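Local coordinates for ABC transporter substrate-binding protein (Staphylococcus aureus subsp. aureus NCTC 8325, PDB 3UN6) that is of unknown function but, as the zinc-bound ligand-binding component of an ABC-type importer, probably captures a substrate for uptake across the membrane, at residues N73-P76 / D77-D80; K55-S58 / Q59-H62; S289-Q292 / E293-L297. All coordinates share one frame; numbering follows the deposited sequence.

Three local contacts show how a substrate-binding fold secures its helices one turn at a time. Met first from the N terminus, contact 2 (55-62) covers the exit of helix 48-58, where the chain turns back toward strand 66-71. Beyond that strand, contact 1 (73-80) caps and begins helix 75-83, whose first turn faces the zinc site. Much later, contact 3 (289-297) lies wholly inside helix 288-300. The three follow in series: none nests in or crosses another, and none closes a long loop. Contacts 1 and 3, with nearest atoms about 13 Å apart, both send side chains against helix 94-102, whereas contact 2 lies remote, against helices 234-250 and 254-264.

Contact 1. Residues N73-P76 / D77-D80; sequences NNWP and DLMD
Between W75 and M79, and again between P76 and D80, the backbone closes regular i to i+4 turns, with M79 N 3.0 Å from W75 O and D80 N 3.0 Å from P76 O. They open helix 75-83, and N74 is its N-cap. The side-chain OD1 of N74 accepts from D77 N at 2.9 Å in a nearly straight bond (166° at the hydrogen), supplying an amide of the first turn with the acceptor that no preceding turn provides. To reach it, CG of N74 sits between the backbone N and the carbonyl carbon (chi1 59°). P76 suits this first turn because it has no N-H to satisfy. The other end of the N74 amide is used as well: ND2 donates to OD2 of D77 at 2.9 Å. OD2 lies close to the N74 amide plane, whereas the N-H meets the carboxylate from above its plane, the two planes being 69° apart. Two bonds to one residue thus fix the amide's rotation, and the carboxylate of D77, near the helix N terminus, is probably favoured by the helix dipole. On the buried side, W75 and L78 run side by side, CZ3 of W75 lying 4.0 Å from CD1 of L78. W75 also packs on L96 and comes within about 4 Å, at the nearest atoms, of a bound zinc ion and of C221, which with H46 and C220 makes a zinc site. A water accepts from N73 N at 2.7 Å and donates weakly to OD2 of D77.

Contact 2. Residues K55-S58 / Q59-H62; sequences KLLS and QYNH
Q59 and Y60, where helix 48-58 gives way to the loop, fold back over L56 and L57 and so cover the helix's exit. Q59 gives up the most surface. Its N donates to L56 O at 2.9 Å, an i to i+3 bond that is bent (146° at the hydrogen) and reaches the oxygen from above the carbonyl plane. With CG beside its backbone N and the chain extended beyond (chi2 172°), the side chain of Q59 runs back along the helix: CG passes 3.7 Å from K55 O, and the amide oxygen OE1 ends 3.9 Å from CD1 of L56, a van der Waals approach in which the two side chains cross at about a right angle. Y60 takes the next step. Its N makes a weak bond to L57 O at 3.3 Å, and the ring, turned beside its own backbone N (chi1 -60°), comes to lie across L57. There CD1 of L57 meets the ring edge, in its plane, 3.8 Å from CD2 of Y60. One ring face is approached by L56 O, offset toward the rim, so that the ring lies against the backbone as well as against one leucine methyl. Its hydroxyl reaches beyond the local turn to a hydrogen bond with D243. L56 completes the group, its side chain also touching K246 and S247, so that this corner is held to helix 234-250. The turn lies between helix 48-58 and strand 66-71, which runs parallel to and beside strand 36-41: it is the return bend of a beta-alpha-beta crossover, a unit found in the lobes of periplasmic-type binding proteins.

Contact 3. Residues S289-Q292 / E293-L297; sequences SGYQ and EITTL
Two flat groups, the phenol of Y291 and the amide of Q292, project from adjacent positions, and T295 answers both. The Y291 ring meets the CG2 methyl obliquely; CE1 of Y291 is only 3.2 Å from CG2 of T295, a tight approach. The two side chains cross at about a right angle. Y291 takes CG anti to the backbone N (chi1 -178°), which carries the ring outward and toward the following turn, where it meets the methyl, while its hydroxyl is hydrogen-bonded farther off to P307 O. M98 of helix 94-102 touches both Y291 and T295, and V313 also packs on the tyrosine. The Q292 side chain bends at chi2 (75°) toward the next turn, bringing its OE1 to 2.7 Å from OG1 of T295. All this takes place within helix 288-300, in the i to i+4 and i to i+3 spacing of an alpha-helix: T295 N bonds to Y291 O at 3.0 Å, and T296 N to Q292 O at 3.0 Å. The carbonyl of Q292 is a gathering point, since OG1 of T295 also approaches Q292 O, at 2.8 Å, and OG1 of T296 lies 3.0 Å from the same oxygen; a threonine hydroxyl turned back onto a carbonyl of the preceding turn is a familiar helical habit. On another flank, a water donates both to G290 O and to OE1 of E293, the latter at 2.8 Å, bridging the backbone to a carboxylate whose chain runs extended beyond CG. I294 sends its side chain against E95 and M98.

Contact 1. Residues N73-P76 / D77-D80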
loop_
_atom_site.group_PDB
_atom_site.type_symbol
_atom_site.label_atom_id
_atom_site.label_comp_id
_atom_site.label_asym_id
_atom_site.label_seq_id
_atom_site.Cartn_x
_atom_site.Cartn_y
_atom_site.Cartn_z
ATOM N N ASN A 73 0.471 13.000 2.990
ATOM C CA ASN A 73 -0.719 13.036 2.121
ATOM C C ASN A 73 -0.434 12.497 0.716
ATOM O O ASN A 73 -1.348 12.300 -0.059
ATOM C CB ASN A 73 -1.225 14.477 1.944
ATOM C CG ASN A 73 -1.494 15.184 3.258
ATOM O OD1 ASN A 73 -1.172 16.378 3.411
ATOM N ND2 ASN A 73 -2.080 14.465 4.217
ATOM N N ASN A 74 0.835 12.309 0.384
ATOM C CA ASN A 74 1.241 11.823 -0.939
ATOM C C ASN A 74 2.537 11.036 -0.848
ATOM O O ASN A 74 3.310 11.202 0.102
ATOM C CB ASN A 74 1.446 12.987 -1.899
ATOM C CG ASN A 74 2.503 13.969 -1.408
ATOM O OD1 ASN A 74 3.686 13.860 -1.746
ATOM N ND2 ASN A 74 2.092 14.888 -0.558
ATOM N N TRP A 75 2.781 10.208 -1.857
ATOM C CA TRP A 75 3.958 9.342 -1.873
ATOM C C TRP A 75 5.327 10.017 -2.026
ATOM O O TRP A 75 6.269 9.644 -1.319
ATOM C CB TRP A 75 3.783 8.230 -2.889
ATOM C CG TRP A 75 2.664 7.316 -2.529
ATOM C CD1 TRP A 75 1.469 7.208 -3.161
ATOM C CD2 TRP A 75 2.627 6.401 -1.438
ATOM N NE1 TRP A 75 0.686 6.269 -2.544
ATOM C CE2 TRP A 75 1.382 5.752 -1.482
ATOM C CE3 TRP A 75 3.537 6.051 -0.435
ATOM C CZ2 TRP A 75 1.018 4.777 -0.568
ATOM C CZ3 TRP A 75 3.176 5.097 0.478
ATOM C CH2 TRP A 75 1.922 4.463 0.412
ATOM N N PRO A 76 5.455 11.007 -2.918
ATOM C CA PRO A 76 6.771 11.657 -3.013
ATOM C C PRO A 76 7.256 12.292 -1.694
ATOM O O PRO A 76 8.415 12.117 -1.334
ATOM C CB PRO A 76 6.555 12.716 -4.110
ATOM C CG PRO A 76 5.511 12.089 -4.994
ATOM C CD PRO A 76 4.566 11.400 -4.021
ATOM N N ASP A 77 6.388 12.996 -0.962
ATOM C CA ASP A 77 6.791 13.564 0.341
ATOM C C ASP A 77 7.262 12.484 1.312
ATOM O O ASP A 77 8.239 12.660 2.050
ATOM C CB ASP A 77 5.640 14.294 0.999
ATOM C CG ASP A 77 5.335 15.611 0.350
ATOM O OD1 ASP A 77 6.111 16.029 -0.535
ATOM O OD2 ASP A 77 4.313 16.229 0.736
ATOM N N LEU A 78 6.543 11.379 1.334
ATOM C CA LEU A 78 6.899 10.271 2.215
ATOM C C LEU A 78 8.301 9.692 1.848
ATOM O O LEU A 78 9.154 9.498 2.732
ATOM C CB LEU A 78 5.799 9.213 2.212
ATOM C CG LEU A 78 6.047 7.939 3.023
ATOM C CD1 LEU A 78 4.699 7.306 3.505
ATOM C CD2 LEU A 78 6.867 6.924 2.254
HETATM N N MSE A 79 8.543 9.439 0.569
HETATM C CA MSE A 79 9.850 8.911 0.116
HETATM C C MSE A 79 11.018 9.889 0.392
HETATM O O MSE A 79 12.110 9.460 0.748
HETATM C CB MSE A 79 9.803 8.541 -1.376
HETATM C CG MSE A 79 8.916 7.347 -1.694
HETATM SE SE MSE A 79 9.357 5.744 -0.600
HETATM C CE MSE A 79 11.275 5.595 -1.072
ATOM N N ASP A 80 10.790 11.189 0.228
ATOM C CA ASP A 80 11.830 12.195 0.557
ATOM C C ASP A 80 12.215 12.153 2.042
ATOM O O ASP A 80 13.401 12.243 2.390
ATOM C CB ASP A 80 11.352 13.584 0.214
ATOM C CG ASP A 80 11.107 13.760 -1.263
ATOM O OD1 ASP A 80 11.682 12.974 -2.042
ATOM O OD2 ASP A 80 10.344 14.680 -1.642
HETATM O O HOH W 1 2.427 14.906 3.169
#

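Contact 2. Residues K55-S58 / Q59-H62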
loop_
_atom_site.group_PDB
_atom_site.type_symbol
_atom_site.label_atom_id
_atom_site.label_comp_id
_atom_site.label_asym_id
_atom_site.label_seq_id
_atom_site.Cartn_x
_atom_site.Cartn_y
_atom_site.Cartn_z
ATOM N N LYS A 55 -1.033 0.550 19.149
ATOM C CA LYS A 55 -1.957 0.256 20.227
ATOM C C LYS A 55 -1.407 -0.863 21.121
ATOM O O LYS A 55 -1.485 -0.792 22.343
ATOM C CB LYS A 55 -3.330 -0.129 19.702
ATOM C CG LYS A 55 -4.323 -0.355 20.834
ATOM C CD LYS A 55 -5.670 -0.872 20.364
ATOM C CE LYS A 55 -6.603 -1.084 21.579
ATOM N NZ LYS A 55 -7.874 -1.752 21.205
ATOM N N LEU A 56 -0.852 -1.897 20.505
ATOM C CA LEU A 56 -0.275 -3.003 21.261
ATOM C C LEU A 56 0.901 -2.533 22.148
ATOM O O LEU A 56 0.998 -2.904 23.325
ATOM C CB LEU A 56 0.142 -4.098 20.278
ATOM C CG LEU A 56 0.819 -5.387 20.719
ATOM C CD1 LEU A 56 0.147 -6.047 21.924
ATOM C CD2 LEU A 56 0.836 -6.326 19.510
ATOM N N LEU A 57 1.777 -1.708 21.582
ATOM C CA LEU A 57 2.939 -1.192 22.308
ATOM C C LEU A 57 2.517 -0.396 23.552
ATOM O O LEU A 57 3.206 -0.433 24.565
ATOM C CB LEU A 57 3.817 -0.339 21.387
ATOM C CG LEU A 57 5.177 0.153 21.883
ATOM C CD1 LEU A 57 6.162 -0.998 22.176
ATOM C CD2 LEU A 57 5.756 1.066 20.845
ATOM N N SER A 58 1.389 0.303 23.473
ATOM C CA SER A 58 0.885 1.079 24.608
ATOM C C SER A 58 0.447 0.187 25.776
ATOM O O SER A 58 0.356 0.649 26.904
ATOM C CB SER A 58 -0.294 1.945 24.176
ATOM O OG SER A 58 0.064 2.777 23.090
ATOM N N GLN A 59 0.181 -1.087 25.496
ATOM C CA GLN A 59 -0.251 -2.028 26.523
ATOM C C GLN A 59 0.877 -2.628 27.367
ATOM O O GLN A 59 0.589 -3.286 28.353
ATOM C CB GLN A 59 -1.120 -3.123 25.900
ATOM C CG GLN A 59 -2.468 -2.570 25.428
ATOM C CD GLN A 59 -3.293 -3.564 24.638
ATOM O OE1 GLN A 59 -2.760 -4.488 24.021
ATOM N NE2 GLN A 59 -4.605 -3.365 24.634
ATOM N N TYR A 60 2.144 -2.409 27.006
ATOM C CA TYR A 60 3.259 -2.901 27.830
ATOM C C TYR A 60 3.532 -1.919 28.957
ATOM O O TYR A 60 3.415 -0.696 28.764
ATOM C CB TYR A 60 4.568 -3.059 27.039
ATOM C CG TYR A 60 4.500 -4.018 25.873
ATOM C CD1 TYR A 60 4.148 -5.346 26.062
ATOM C CD2 TYR A 60 4.832 -3.600 24.581
ATOM C CE1 TYR A 60 4.090 -6.227 24.998
ATOM C CE2 TYR A 60 4.790 -4.476 23.519
ATOM C CZ TYR A 60 4.412 -5.787 23.730
ATOM O OH TYR A 60 4.356 -6.663 22.671
ATOM N N ASN A 61 3.899 -2.453 30.128
ATOM C CA ASN A 61 4.286 -1.619 31.266
ATOM C C ASN A 61 5.520 -0.802 30.871
ATOM O O ASN A 61 5.596 0.408 31.122
ATOM C CB ASN A 61 4.637 -2.467 32.498
ATOM C CG ASN A 61 3.415 -3.036 33.207
ATOM O OD1 ASN A 61 2.342 -3.179 32.626
ATOM N ND2 ASN A 61 3.585 -3.366 34.485
ATOM N N HIS A 62 6.487 -1.483 30.263
ATOM C CA HIS A 62 7.713 -0.840 29.808
ATOM C C HIS A 62 8.063 -1.309 28.405
ATOM O O HIS A 62 8.756 -2.311 28.236
ATOM C CB HIS A 62 8.871 -1.101 30.777
ATOM C CG HIS A 62 8.787 -0.304 32.042
ATOM N ND1 HIS A 62 9.303 0.971 32.151
ATOM C CD2 HIS A 62 8.247 -0.597 33.250
ATOM C CE1 HIS A 62 9.086 1.428 33.372
ATOM N NE2 HIS A 62 8.443 0.497 34.057
#

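Contact 3. Residues S289-Q292 / E293-L297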
loop_
_atom_site.group_PDB
_atom_site.type_symbol
_atom_site.label_atom_id
_atom_site.label_comp_id
_atom_site.label_asym_id
_atom_site.label_seq_id
_atom_site.Cartn_x
_atom_site.Cartn_y
_atom_site.Cartn_z
ATOM N N SER A 289 7.768 -15.949 -3.976
ATOM C CA SER A 289 6.845 -16.093 -5.096
ATOM C C SER A 289 6.071 -14.798 -5.347
ATOM O O SER A 289 5.937 -14.336 -6.494
ATOM C CB SER A 289 5.892 -17.278 -4.842
ATOM O OG SER A 289 5.166 -17.075 -3.633
ATOM N N GLY A 290 5.572 -14.194 -4.273
ATOM C CA GLY A 290 4.847 -12.935 -4.396
ATOM C C GLY A 290 5.752 -11.823 -4.877
ATOM O O GLY A 290 5.349 -10.974 -5.694
ATOM N N TYR A 291 6.980 -11.807 -4.374
ATOM C CA TYR A 291 7.943 -10.786 -4.791
ATOM C C TYR A 291 8.302 -10.969 -6.282
ATOM O O TYR A 291 8.407 -9.999 -7.058
ATOM C CB TYR A 291 9.205 -10.821 -3.913
ATOM C CG TYR A 291 10.189 -9.760 -4.296
ATOM C CD1 TYR A 291 11.304 -10.046 -5.077
ATOM C CD2 TYR A 291 9.983 -8.442 -3.907
ATOM C CE1 TYR A 291 12.208 -9.022 -5.452
ATOM C CE2 TYR A 291 10.847 -7.450 -4.280
ATOM C CZ TYR A 291 11.963 -7.742 -5.048
ATOM O OH TYR A 291 12.818 -6.712 -5.386
ATOM N N GLN A 292 8.474 -12.219 -6.683
ATOM C CA GLN A 292 8.830 -12.513 -8.041
ATOM C C GLN A 292 7.730 -12.064 -9.012
ATOM O O GLN A 292 8.022 -11.649 -10.141
ATOM C CB GLN A 292 9.129 -14.005 -8.197
ATOM C CG GLN A 292 9.777 -14.328 -9.537
ATOM C CD GLN A 292 11.256 -13.908 -9.629
ATOM O OE1 GLN A 292 11.581 -12.853 -10.164
ATOM N NE2 GLN A 292 12.140 -14.740 -9.109
ATOM N N GLU A 293 6.468 -12.148 -8.587
ATOM C CA GLU A 293 5.356 -11.692 -9.435
ATOM C C GLU A 293 5.486 -10.199 -9.726
ATOM O O GLU A 293 5.244 -9.755 -10.857
ATOM C CB GLU A 293 4.002 -11.941 -8.761
ATOM C CG GLU A 293 2.794 -11.562 -9.616
ATOM C CD GLU A 293 1.456 -11.951 -8.964
ATOM O OE1 GLU A 293 1.189 -11.536 -7.806
ATOM O OE2 GLU A 293 0.673 -12.665 -9.629
ATOM N N ILE A 294 5.823 -9.416 -8.700
ATOM C CA ILE A 294 6.003 -7.953 -8.881
ATOM C C ILE A 294 7.209 -7.649 -9.763
ATOM O O ILE A 294 7.128 -6.792 -10.657
ATOM C CB ILE A 294 6.116 -7.188 -7.538
ATOM C CG1 ILE A 294 4.812 -7.356 -6.726
ATOM C CG2 ILE A 294 6.434 -5.644 -7.787
ATOM C CD1 ILE A 294 3.539 -6.944 -7.499
ATOM N N THR A 295 8.314 -8.360 -9.552
ATOM C CA THR A 295 9.510 -8.131 -10.386
ATOM C C THR A 295 9.213 -8.408 -11.855
ATOM O O THR A 295 9.632 -7.653 -12.734
ATOM C CB THR A 295 10.768 -8.932 -9.913
ATOM O OG1 THR A 295 10.534 -10.338 -9.988
ATOM C CG2 THR A 295 11.154 -8.557 -8.464
ATOM N N THR A 296 8.464 -9.480 -12.110
ATOM C CA THR A 296 8.099 -9.876 -13.456
ATOM C C THR A 296 7.318 -8.777 -14.154
ATOM O O THR A 296 7.611 -8.409 -15.298
ATOM C CB THR A 296 7.237 -11.154 -13.432
ATOM O OG1 THR A 296 8.063 -12.272 -13.104
ATOM C CG2 THR A 296 6.583 -11.380 -14.774
ATOM N N LEU A 297 6.325 -8.254 -13.449
ATOM C CA LEU A 297 5.459 -7.217 -13.974
ATOM C C LEU A 297 6.199 -5.873 -14.194
ATOM O O LEU A 297 5.973 -5.207 -15.181
ATOM C CB LEU A 297 4.239 -7.040 -13.054
ATOM C CG LEU A 297 3.275 -8.232 -12.904
ATOM C CD1 LEU A 297 2.192 -7.896 -11.887
ATOM C CD2 LEU A 297 2.627 -8.636 -14.256
HETATM O O HOH W 2 2.477 -10.098 -5.768
HETATM O O HOH W 3 10.895 -11.905 -12.305
#